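Local coordinates for flavin-nucleotide-binding protein (Mycobacterium smegmatis, PDB 4YBN), which binds flavin-adenine dinucleotide and heme b in a split beta-barrel and is probably an oxidoreductase, at residues 60-65 with 121-126; 110-115 with 151-156; 46-51 with 67-72. All coordinates share one frame; numbering follows the deposited sequence.

Interaction 1 (60-65 with 121-126). With HEM (protoporphyrin IX containing Fe), chain F.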
# COMPACT_ATOMS: atom_id res chain seq x y z
N VAL A 60 -6.97 -14.85 -0.89
CA VAL A 60 -6.03 -15.89 -1.22
C VAL A 60 -4.66 -15.35 -1.59
O VAL A 60 -4.58 -14.43 -2.38
CB VAL A 60 -6.58 -16.72 -2.40
CG1 VAL A 60 -5.66 -17.86 -2.73
CG2 VAL A 60 -7.99 -17.20 -2.07
N ILE A 61 -3.60 -15.96 -1.06
CA ILE A 61 -2.24 -15.62 -1.41
C ILE A 61 -1.50 -16.85 -1.78
O ILE A 61 -1.92 -18.00 -1.50
CB ILE A 61 -1.52 -14.88 -0.24
CG1 ILE A 61 -1.43 -15.76 1.04
CG2 ILE A 61 -2.30 -13.59 0.08
CD1 ILE A 61 -0.81 -15.13 2.25
N HIS A 62 -0.33 -16.66 -2.35
CA HIS A 62 0.53 -17.76 -2.60
C HIS A 62 1.99 -17.44 -2.64
O HIS A 62 2.39 -16.28 -2.72
CB HIS A 62 0.12 -18.40 -3.91
CG HIS A 62 0.63 -17.70 -5.08
ND1 HIS A 62 0.37 -16.36 -5.29
CD2 HIS A 62 1.42 -18.11 -6.10
CE1 HIS A 62 0.96 -15.99 -6.42
NE2 HIS A 62 1.60 -17.03 -6.92
N GLY A 63 2.81 -18.46 -2.64
CA GLY A 63 4.26 -18.23 -2.77
C GLY A 63 5.05 -19.49 -2.60
O GLY A 63 4.45 -20.55 -2.69
N SER A 64 6.35 -19.38 -2.33
CA SER A 64 7.20 -20.55 -2.27
C SER A 64 6.93 -21.34 -1.01
O SER A 64 6.80 -20.77 0.09
CB SER A 64 8.70 -20.17 -2.35
OG SER A 64 9.53 -21.32 -2.17
N THR A 65 6.85 -22.65 -1.16
CA THR A 65 6.81 -23.53 0.01
C THR A 65 8.01 -23.36 0.94
O THR A 65 7.93 -23.81 2.12
CB THR A 65 6.79 -25.01 -0.37
OG1 THR A 65 7.95 -25.32 -1.15
CG2 THR A 65 5.50 -25.36 -1.09
N GLY A 121 -7.06 -25.36 -8.63
CA GLY A 121 -8.26 -24.57 -8.87
C GLY A 121 -8.13 -23.16 -8.26
O GLY A 121 -8.55 -22.16 -8.86
N TYR A 122 -7.58 -23.08 -7.03
CA TYR A 122 -7.39 -21.76 -6.39
C TYR A 122 -6.34 -20.94 -7.11
O TYR A 122 -6.56 -19.73 -7.31
CB TYR A 122 -7.03 -21.91 -4.94
CG TYR A 122 -8.18 -22.05 -4.00
CD1 TYR A 122 -8.83 -20.93 -3.51
CD2 TYR A 122 -8.68 -23.30 -3.63
CE1 TYR A 122 -9.86 -21.03 -2.60
CE2 TYR A 122 -9.77 -23.39 -2.77
CZ TYR A 122 -10.33 -22.23 -2.25
OH TYR A 122 -11.38 -22.30 -1.38
N LEU A 123 -5.26 -21.57 -7.60
CA LEU A 123 -4.25 -20.83 -8.30
C LEU A 123 -4.72 -20.27 -9.65
O LEU A 123 -4.45 -19.13 -9.98
CB LEU A 123 -2.95 -21.61 -8.47
CG LEU A 123 -2.26 -21.88 -7.15
CD1 LEU A 123 -1.10 -22.82 -7.33
CD2 LEU A 123 -1.73 -20.61 -6.47
N ASP A 124 -5.54 -21.03 -10.35
CA ASP A 124 -6.15 -20.59 -11.56
C ASP A 124 -7.02 -19.40 -11.23
O ASP A 124 -6.99 -18.36 -11.96
CB ASP A 124 -7.01 -21.69 -12.20
CG ASP A 124 -6.18 -22.80 -12.92
OD1 ASP A 124 -4.92 -22.78 -12.91
OD2 ASP A 124 -6.82 -23.72 -13.46
N ALA A 125 -7.85 -19.52 -10.22
CA ALA A 125 -8.72 -18.38 -9.87
C ALA A 125 -7.86 -17.15 -9.43
O ALA A 125 -8.20 -16.05 -9.76
CB ALA A 125 -9.73 -18.73 -8.82
N LEU A 126 -6.77 -17.38 -8.72
CA LEU A 126 -5.86 -16.30 -8.29
C LEU A 126 -5.25 -15.64 -9.50
O LEU A 126 -5.31 -14.41 -9.64
CB LEU A 126 -4.76 -16.83 -7.33
CG LEU A 126 -3.75 -15.80 -6.76
CD1 LEU A 126 -4.51 -14.67 -6.12
CD2 LEU A 126 -2.72 -16.35 -5.72
CHA HEM F . 6.41 -15.99 -6.09
CHB HEM F . 3.18 -13.31 -8.42
CHC HEM F . 1.15 -17.28 -10.33
CHD HEM F . 4.26 -19.96 -7.81
C1A HEM F . 5.72 -14.92 -6.58
C2A HEM F . 6.03 -13.57 -6.29
C3A HEM F . 5.10 -12.82 -6.92
C4A HEM F . 4.23 -13.70 -7.62
CMA HEM F . 5.06 -11.31 -6.90
CAA HEM F . 7.16 -13.05 -5.41
CBA HEM F . 8.57 -13.17 -6.02
CGA HEM F . 9.57 -12.62 -5.02
O1A HEM F . 10.16 -11.54 -5.26
O2A HEM F . 9.83 -13.24 -3.95
C1B HEM F . 2.35 -14.16 -9.17
C2B HEM F . 1.34 -13.68 -10.06
C3B HEM F . 0.74 -14.77 -10.61
C4B HEM F . 1.45 -15.96 -10.04
CMB HEM F . 0.97 -12.24 -10.33
CAB HEM F . -0.34 -14.66 -11.63
CBB HEM F . -0.66 -15.65 -12.43
C1C HEM F . 1.80 -18.41 -9.79
C2C HEM F . 1.33 -19.76 -9.89
C3C HEM F . 2.23 -20.54 -9.17
C4C HEM F . 3.24 -19.64 -8.63
CMC HEM F . 0.13 -20.23 -10.67
CAC HEM F . 2.23 -22.02 -9.07
CBC HEM F . 1.52 -22.88 -9.83
C1D HEM F . 5.09 -19.06 -7.16
C2D HEM F . 6.22 -19.52 -6.32
C3D HEM F . 6.80 -18.41 -5.87
C4D HEM F . 6.03 -17.29 -6.40
CMD HEM F . 6.67 -20.93 -6.01
CAD HEM F . 8.01 -18.27 -4.99
CBD HEM F . 9.23 -17.93 -5.86
CGD HEM F . 10.54 -18.15 -5.13
O1D HEM F . 11.33 -19.08 -5.46
O2D HEM F . 10.84 -17.40 -4.18
NA HEM F . 4.61 -14.98 -7.39
NB HEM F . 2.40 -15.51 -9.22
NC HEM F . 2.90 -18.37 -8.96
ND HEM F . 5.03 -17.72 -7.18
FE HEM F . 3.77 -16.67 -8.09
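His62 of strand 60-64 and Leu123 of helix 121-126 meet beside the heme in a closely packed, buried part of the contact. The histidine is the axial ligand: its NE2 lies 2.5 Å from the iron (FE) of HEM, a fairly long bond. Chi1 of 80° sets CG between the backbone N and the carbonyl carbon, and this turns the imidazole off the strand so that NE2 reaches the metal. Leu123 packs against the base of this side chain, with its CD2 3.9 Å from His62 CB, while its other branch turns to the porphyrin, CD1 lying 3.6 Å from CBC of HEM. A branched apolar residue suits the spot, because one methyl can touch His62 and the other the edge of the heme. Leu126 comes in from the next helix turn and approaches the imidazole obliquely, although it was modelled in two conformers and its shortest approach to the ring is doubtful. The side toward Tyr122 is looser. Val60, itself buried and also adjoining Leu126, has CG2 4.1 Å from CD1 of Tyr122, the two side chains crossing at about a right angle, and the partly exposed tyrosine sends its hydroxyl to a hydrogen bond with Glu58. No hydrogen bond joins the two segments, whose axes pass 9.3 Å apart at 104°. Tyr102 and Lys164 of the second subunit hydrogen-bond to the heme. In the sheet, strand 60-64 runs between strands 44-55 and 149-155, and Ile61, turned from helix 121-126, packs on Leu70 and Leu73 of helix 68-74.

Interaction 2 (110-115 with 151-156)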
# COMPACT_ATOMS: atom_id res chain seq x y z
N THR A 110 -6.80 -16.52 10.73
CA THR A 110 -5.77 -17.51 10.50
C THR A 110 -5.93 -18.01 9.11
O THR A 110 -7.01 -18.44 8.71
CB THR A 110 -5.90 -18.65 11.58
OG1 THR A 110 -5.80 -18.04 12.86
CG2 THR A 110 -4.85 -19.67 11.46
N PHE A 111 -4.87 -17.93 8.34
CA PHE A 111 -4.87 -18.52 7.04
C PHE A 111 -4.95 -20.07 7.10
O PHE A 111 -4.32 -20.72 7.95
CB PHE A 111 -3.67 -18.14 6.27
CG PHE A 111 -3.73 -16.76 5.70
CD1 PHE A 111 -3.27 -15.72 6.41
CD2 PHE A 111 -4.14 -16.53 4.37
CE1 PHE A 111 -3.27 -14.45 5.90
CE2 PHE A 111 -4.17 -15.26 3.86
CZ PHE A 111 -3.71 -14.22 4.61
N GLU A 112 -5.77 -20.63 6.23
CA GLU A 112 -5.75 -22.06 6.01
C GLU A 112 -4.99 -22.45 4.76
O GLU A 112 -5.08 -21.79 3.69
CB GLU A 112 -7.20 -22.63 6.05
CG GLU A 112 -8.06 -22.56 4.78
CD GLU A 112 -9.46 -23.22 4.94
OE1 GLU A 112 -9.65 -24.07 5.86
OE2 GLU A 112 -10.39 -22.90 4.14
N VAL A 113 -4.21 -23.51 4.89
CA VAL A 113 -3.47 -24.11 3.78
C VAL A 113 -4.46 -24.72 2.81
O VAL A 113 -5.27 -25.53 3.20
CB VAL A 113 -2.50 -25.19 4.24
CG1 VAL A 113 -1.89 -25.95 3.05
CG2 VAL A 113 -1.36 -24.57 5.04
N ILE A 114 -4.39 -24.35 1.55
CA ILE A 114 -5.21 -24.97 0.55
C ILE A 114 -4.64 -26.37 0.31
O ILE A 114 -3.44 -26.56 0.05
CB ILE A 114 -5.22 -24.17 -0.79
CG1 ILE A 114 -5.80 -22.76 -0.60
CG2 ILE A 114 -6.06 -24.86 -1.87
CD1 ILE A 114 -7.04 -22.76 0.22
N ALA A 115 -5.53 -27.38 0.36
CA ALA A 115 -5.11 -28.78 0.12
C ALA A 115 -4.57 -29.00 -1.26
O ALA A 115 -5.01 -28.32 -2.24
CB ALA A 115 -6.27 -29.78 0.36
N ALA A 151 -0.34 -22.25 -1.26
CA ALA A 151 -1.48 -21.36 -1.38
C ALA A 151 -2.21 -21.33 -0.09
O ALA A 151 -2.43 -22.37 0.50
CB ALA A 151 -2.40 -21.90 -2.49
N LEU A 152 -2.66 -20.15 0.34
CA LEU A 152 -3.31 -19.94 1.61
C LEU A 152 -4.51 -19.07 1.51
O LEU A 152 -4.51 -18.13 0.70
CB LEU A 152 -2.34 -19.24 2.59
CG LEU A 152 -0.98 -19.92 2.76
CD1 LEU A 152 0.01 -18.96 3.37
CD2 LEU A 152 -1.14 -21.10 3.66
N ALA A 153 -5.53 -19.29 2.34
CA ALA A 153 -6.80 -18.57 2.22
C ALA A 153 -7.28 -18.13 3.57
O ALA A 153 -7.25 -18.90 4.53
CB ALA A 153 -7.87 -19.48 1.60
N LEU A 154 -7.64 -16.87 3.65
CA LEU A 154 -8.23 -16.29 4.82
C LEU A 154 -9.69 -15.99 4.56
O LEU A 154 -10.03 -15.32 3.61
CB LEU A 154 -7.48 -14.99 5.13
CG LEU A 154 -7.98 -14.14 6.30
CD1 LEU A 154 -7.60 -14.87 7.57
CD2 LEU A 154 -7.41 -12.75 6.34
N ALA A 155 -10.54 -16.51 5.44
CA ALA A 155 -11.99 -16.35 5.35
C ALA A 155 -12.42 -14.94 5.57
O ALA A 155 -12.00 -14.31 6.51
CB ALA A 155 -12.70 -17.27 6.38
N ILE A 156 -13.27 -14.43 4.69
CA ILE A 156 -13.88 -13.16 4.88
C ILE A 156 -15.28 -13.42 5.44
O ILE A 156 -16.18 -13.80 4.69
CB ILE A 156 -14.03 -12.35 3.62
CG1 ILE A 156 -12.69 -12.17 2.92
CG2 ILE A 156 -14.69 -11.02 3.96
CD1 ILE A 156 -12.82 -11.78 1.44
O HOH W 1 -9.48 -18.07 7.48
O HOH W 2 -1.12 -25.00 -0.47
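The ring of Phe111 takes Leu154 over one face: CB of Leu154 lies 3.8 Å from the ring centroid and 20° off its normal, a CH-pi contact displaced toward the rim. The frame is an antiparallel strand pair of the split beta-barrel, in which 110-113 lies alongside 149-155. Backbone N of Ala153 sits at the edge, in the ring plane, and CB of Leu152 reaches CD2 of Phe111 obliquely at 3.7 Å. Ile61, Leu73, Ala79 and Val81 also touch this phenylalanine, a large apolar group well suited to a buried place between sheet and helix 68-74. Glu112 and Ala153 form the hydrogen-bonded pair: Glu112 N gives to Ala153 O at 2.8 Å, and Ala153 N returns a bond to Glu112 O at 2.9 Å. Val113 and Leu152 make the non-hydrogen-bonded pair, and CG2 of Val113 rests on CD2 of Leu152. Ile114 N then donates to Ala151 O at 3.0 Å with a nearly straight N-H...O angle of 170°. On the face shared by Glu112 and Ala153, the small methyl of Ala153 receives CD1 of Ile114 at 3.7 Å, while the exposed Glu112 carries its carboxylate close to that of Glu58. Two like charges so near could raise the proton affinity of one of them. Along its other edge strand 149-155 bonds to strand 58-64, Leu152 with Ile61 and Leu154 with Leu59. Waters extend the ladder at both ends, and one of them accepts from Ala155 N while donating to Thr110 O, 2.8 Å away.

Interaction 3 (46-51 with 67-72). With FAD (flavin-adenine dinucleotide), chain H.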
# COMPACT_ATOMS: atom_id res chain seq x y z
N VAL A 46 5.90 -8.61 12.59
CA VAL A 46 6.52 -8.66 11.29
C VAL A 46 5.47 -8.29 10.25
O VAL A 46 4.24 -8.50 10.45
CB VAL A 46 7.25 -9.96 10.93
CG1 VAL A 46 8.14 -10.47 12.05
CG2 VAL A 46 6.28 -11.01 10.53
N ALA A 47 5.91 -7.66 9.19
CA ALA A 47 4.97 -7.24 8.13
C ALA A 47 5.61 -7.43 6.77
O ALA A 47 6.83 -7.20 6.64
CB ALA A 47 4.57 -5.82 8.32
N PHE A 48 4.84 -7.95 5.80
CA PHE A 48 5.40 -8.16 4.47
C PHE A 48 4.31 -7.94 3.46
O PHE A 48 3.16 -8.15 3.73
CB PHE A 48 6.06 -9.51 4.33
CG PHE A 48 5.13 -10.68 4.47
CD1 PHE A 48 4.54 -11.22 3.36
CD2 PHE A 48 4.90 -11.26 5.67
CE1 PHE A 48 3.69 -12.35 3.44
CE2 PHE A 48 4.02 -12.36 5.78
CZ PHE A 48 3.41 -12.89 4.66
N PRO A 49 4.65 -7.42 2.33
CA PRO A 49 3.72 -7.25 1.29
C PRO A 49 3.53 -8.50 0.48
O PRO A 49 4.46 -9.36 0.36
CB PRO A 49 4.43 -6.20 0.39
CG PRO A 49 5.84 -6.43 0.61
CD PRO A 49 5.99 -6.91 1.99
N ILE A 50 2.38 -8.68 -0.13
CA ILE A 50 2.17 -9.86 -0.96
C ILE A 50 0.99 -9.66 -1.87
O ILE A 50 0.02 -8.99 -1.52
CB ILE A 50 1.95 -11.11 -0.05
CG1 ILE A 50 2.01 -12.39 -0.88
CG2 ILE A 50 0.63 -10.99 0.64
CD1 ILE A 50 2.45 -13.69 -0.25
N GLY A 51 1.02 -10.21 -3.09
CA GLY A 51 -0.23 -10.16 -3.90
C GLY A 51 -1.38 -11.01 -3.38
O GLY A 51 -1.17 -12.08 -2.82
N SER A 67 9.35 -20.22 1.74
CA SER A 67 9.30 -18.92 2.39
C SER A 67 9.01 -19.10 3.86
O SER A 67 8.00 -19.71 4.19
CB SER A 67 8.14 -18.11 1.78
OG SER A 67 7.75 -17.00 2.57
N PRO A 68 9.84 -18.54 4.76
CA PRO A 68 9.55 -18.71 6.19
C PRO A 68 8.34 -17.99 6.63
O PRO A 68 7.66 -18.48 7.51
CB PRO A 68 10.78 -18.11 6.88
CG PRO A 68 11.87 -18.25 5.88
CD PRO A 68 11.21 -18.06 4.54
N TRP A 69 8.04 -16.87 5.99
CA TRP A 69 6.86 -16.10 6.28
C TRP A 69 5.61 -16.84 5.96
O TRP A 69 4.69 -16.97 6.79
CB TRP A 69 6.90 -14.90 5.39
CG TRP A 69 7.64 -13.89 5.90
CD1 TRP A 69 8.03 -13.72 7.20
CD2 TRP A 69 8.09 -12.76 5.18
NE1 TRP A 69 8.70 -12.54 7.33
CE2 TRP A 69 8.75 -11.92 6.10
CE3 TRP A 69 7.99 -12.36 3.84
CZ2 TRP A 69 9.33 -10.73 5.74
CZ3 TRP A 69 8.58 -11.14 3.47
CH2 TRP A 69 9.24 -10.35 4.43
N LEU A 70 5.57 -17.36 4.76
CA LEU A 70 4.38 -18.15 4.36
C LEU A 70 4.23 -19.41 5.20
O LEU A 70 3.11 -19.77 5.57
CB LEU A 70 4.37 -18.45 2.86
CG LEU A 70 4.27 -17.17 2.02
CD1 LEU A 70 4.40 -17.62 0.59
CD2 LEU A 70 2.96 -16.44 2.20
N ARG A 71 5.35 -20.07 5.50
CA ARG A 71 5.32 -21.24 6.40
C ARG A 71 4.75 -20.92 7.77
O ARG A 71 4.03 -21.71 8.33
CB ARG A 71 6.71 -21.86 6.62
CG ARG A 71 7.17 -22.80 5.53
CD ARG A 71 8.53 -23.37 5.91
NE ARG A 71 9.12 -24.05 4.77
CZ ARG A 71 10.24 -24.76 4.82
NH1 ARG A 71 10.91 -24.87 5.96
NH2 ARG A 71 10.68 -25.37 3.71
N ALA A 72 5.05 -19.77 8.28
CA ALA A 72 4.55 -19.33 9.58
C ALA A 72 3.06 -19.20 9.54
O ALA A 72 2.35 -19.69 10.40
CB ALA A 72 5.22 -18.03 9.99
PA FAD H . 11.79 -13.90 5.38
O1A FAD H . 13.01 -14.78 5.31
O2A FAD H . 10.54 -14.43 6.04
O5B FAD H . 12.16 -12.51 6.15
C5B FAD H . 13.47 -12.14 6.57
C4B FAD H . 13.64 -10.62 6.51
O4B FAD H . 13.97 -10.19 5.17
C3B FAD H . 12.39 -9.81 6.85
O3B FAD H . 12.05 -9.64 8.24
C2B FAD H . 12.67 -8.48 6.21
O2B FAD H . 13.41 -7.74 7.17
C1B FAD H . 13.45 -8.88 4.94
N9A FAD H . 12.47 -8.83 3.82
C8A FAD H . 11.90 -9.91 3.24
N7A FAD H . 11.01 -9.54 2.27
C5A FAD H . 11.00 -8.19 2.23
C6A FAD H . 10.28 -7.17 1.43
N6A FAD H . 9.41 -7.60 0.48
N1A FAD H . 10.59 -5.86 1.70
C2A FAD H . 11.50 -5.46 2.63
N3A FAD H . 12.15 -6.35 3.37
C4A FAD H . 11.96 -7.71 3.24
N1 FAD H . 5.83 -13.19 -2.37
C2 FAD H . 5.17 -14.34 -2.70
O2 FAD H . 5.68 -15.39 -2.22
N3 FAD H . 4.06 -14.38 -3.50
C4 FAD H . 3.50 -13.23 -3.98
O4 FAD H . 2.48 -13.16 -4.69
C4X FAD H . 4.16 -11.94 -3.65
N5 FAD H . 3.67 -10.77 -4.13
C5X FAD H . 4.28 -9.59 -3.83
C6 FAD H . 3.75 -8.39 -4.30
C7 FAD H . 4.34 -7.18 -4.00
C7M FAD H . 3.75 -5.91 -4.55
C8 FAD H . 5.57 -7.17 -3.17
C8M FAD H . 6.25 -5.89 -2.77
C9 FAD H . 6.08 -8.34 -2.69
C9A FAD H . 5.50 -9.56 -2.98
N10 FAD H . 6.02 -10.77 -2.46
C10 FAD H . 5.38 -11.99 -2.81
C1' FAD H . 7.26 -10.77 -1.66
C2' FAD H . 7.18 -10.94 -0.17
O2' FAD H . 7.32 -9.65 0.45
C3' FAD H . 8.35 -11.86 0.28
O3' FAD H . 9.62 -11.34 -0.22
C4' FAD H . 8.15 -13.37 -0.01
O4' FAD H . 6.93 -13.88 0.59
C5' FAD H . 9.31 -14.22 0.54
O5' FAD H . 9.66 -13.78 1.87
P FAD H . 10.76 -14.53 2.79
O1P FAD H . 11.92 -14.92 1.91
O2P FAD H . 9.97 -15.58 3.57
O3P FAD H . 11.36 -13.45 3.86
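Phe48 and Trp69 are sent to the same place by their first torsions, and their second torsions turn the ring planes nearly parallel. A chi1 of 64° lifts the phenyl ring off the strand between its own N and carbonyl carbon, and a chi1 of -84° in Trp69, with CG opposite the carbonyl carbon, lays the indole over it. The result is an offset stack with the Phe48 ring and the six-membered ring of Trp69 only 10° from parallel, their centroids 4.4 Å apart. The modelled approach of Phe48 CB to the indole is too short to be trusted. Across the opposite face of the indole runs the pyrophosphate of FAD, so the broad tryptophan forms a flat wall between strand and cofactor. At the start of the helix, Ser67 is the N-cap: its OG accepts from Leu70 N at 3.1 Å and donates to O2P of FAD at 2.8 Å, a double role suited to a small hydroxyl. Trp69 N adds a weak, long bond to the same phosphate oxygen, and the positive end of the helix dipole would probably stabilise the phosphate's negative charge. Along the strand, Pro49 O accepts a hydrogen bond from O2' of FAD at 2.9 Å. Ile50 lies against the flavin, its CG1 3.5 Å from C4X of FAD, and Ile50 CD1 meets Leu70 CD2 at 3.7 Å. Ser162 and Lys164 of the second subunit also hydrogen-bond to FAD. Strand 46-51 pairs with strand 34-41, while Leu70 packs on Ile61 of strand 58-64 and on Leu150 and Leu152 of strand 149-155.

In the fold
From the N terminus, interaction 3 closes first, bringing 67-72 back to 46-51 across a short loop that includes strand 58-64. Interaction 1 starts within that loop, at 60-65, and ends far beyond it at 121-126, so the two cross. Interaction 2 in turn opens inside the span of interaction 1, at 110-115, and closes past it at 151-156, a second crossing; interactions 3 and 2 simply follow in series. Strand 58-64 pairs with strand 44-55 on one side and with 149-155 on the other. Interactions 1 and 3 set helices 116-130 and 68-74 on one sheet, and interaction 2 adds strand 110-113 to it, close to the FAD and heme sites.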